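Local coordinates for SCARECROW-LIKE protein 7 (Oryza sativa Japonica Group, PDB 5HYZ), which probably acts as a transcription factor in plant development and abiotic stress resistance, binding DNA in vitro through its GRAS domain, at residues Pro3-Gln6 against Ser7-Ser10. Residues are numbered along the deposited sequence; the frame is centred on the assembly and turned at random.
Sequences PILQ and SLLS
Four successive i to i+4 bonds, from the N atoms of S7, L8, L9 and S10 to the carbonyl O atoms of P3, I4, L5 and Q6, join P3-Q6 to S7-S10 as consecutive turns of one regular α-helix. All four are nearly straight, the least so at an N-H...O angle of 159°. Among the side chains, Q6 sets its amide beside L9: its chain is bent at chi2 (-52°), and the amide lies against one methyl, with NE2 3.6 Å from L9 CD1. The same NE2 is hydrogen-bonded to S1 OG, which ties the amide to the residues just ahead of the helix. L9 leans back over the preceding turn, its CG 3.4 Å from L5 O. This is the first helix of the GRAS domain, within the predicted leucine repeat I, and it belongs to the helical bundle beside the Rossmann-like sheet. Its buried face is built from L5 and L8, whose CD2 methyls lie 4.5 Å apart in a loose apolar contact; L5 reaches helices 39-57 and 251-272, and L8 touches both of these as well as 23-32. Both serine hydroxyls lie close to main-chain oxygens. S7 OG, turned anti to its own carbonyl carbon (chi1 -55°), comes within 2.9 Å of P3 O, while S10 OG has two possible acceptors for its one proton, Q6 O at 3.0 Å and S7 O at 2.9 Å.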
# COMPACT_ATOMS: atom_id res chain seq x y z
N PRO A 3 27.03 21.04 -7.81
CA PRO A 3 28.33 21.57 -7.39
C PRO A 3 28.58 21.35 -5.90
O PRO A 3 29.74 21.13 -5.53
CB PRO A 3 28.23 23.07 -7.70
CG PRO A 3 26.96 23.29 -8.40
CD PRO A 3 26.32 21.97 -8.71
N ILE A 4 27.54 21.43 -5.06
CA ILE A 4 27.80 21.30 -3.62
C ILE A 4 28.35 19.89 -3.34
O ILE A 4 29.26 19.73 -2.55
CB ILE A 4 26.54 21.61 -2.77
CG1 ILE A 4 26.93 21.68 -1.29
CG2 ILE A 4 25.40 20.66 -3.02
CD1 ILE A 4 25.85 22.21 -0.39
N LEU A 5 27.87 18.89 -4.09
CA LEU A 5 28.33 17.52 -3.89
C LEU A 5 29.71 17.29 -4.49
O LEU A 5 30.54 16.60 -3.93
CB LEU A 5 27.31 16.55 -4.48
CG LEU A 5 25.92 16.67 -3.83
CD1 LEU A 5 24.96 15.63 -4.43
CD2 LEU A 5 25.99 16.55 -2.30
N GLN A 6 29.98 17.89 -5.64
CA GLN A 6 31.35 17.77 -6.18
C GLN A 6 32.35 18.44 -5.23
O GLN A 6 33.46 17.95 -5.02
CB GLN A 6 31.44 18.39 -7.60
CG GLN A 6 30.83 17.50 -8.72
CD GLN A 6 31.36 16.05 -8.73
OE1 GLN A 6 32.57 15.80 -8.84
NE2 GLN A 6 30.44 15.09 -8.58
N SER A 7 31.97 19.57 -4.66
CA SER A 7 32.86 20.22 -3.68
C SER A 7 33.07 19.34 -2.47
O SER A 7 34.17 19.22 -1.98
CB SER A 7 32.30 21.57 -3.26
OG SER A 7 32.08 22.36 -4.42
N LEU A 8 31.99 18.71 -1.98
CA LEU A 8 32.14 17.74 -0.89
C LEU A 8 33.11 16.60 -1.20
O LEU A 8 33.96 16.23 -0.40
CB LEU A 8 30.76 17.19 -0.58
CG LEU A 8 30.57 16.49 0.74
CD1 LEU A 8 31.16 17.25 1.91
CD2 LEU A 8 29.08 16.36 0.90
N LEU A 9 32.96 16.02 -2.39
CA LEU A 9 33.87 14.96 -2.80
C LEU A 9 35.34 15.45 -2.86
O LEU A 9 36.25 14.77 -2.36
CB LEU A 9 33.42 14.41 -4.17
CG LEU A 9 32.11 13.57 -4.14
CD1 LEU A 9 31.55 13.45 -5.56
CD2 LEU A 9 32.34 12.16 -3.49
N SER A 10 35.57 16.63 -3.41
CA SER A 10 36.98 17.11 -3.37
C SER A 10 37.44 17.32 -1.96
O SER A 10 38.61 17.09 -1.66
CB SER A 10 37.20 18.40 -4.19
OG SER A 10 36.07 19.22 -4.13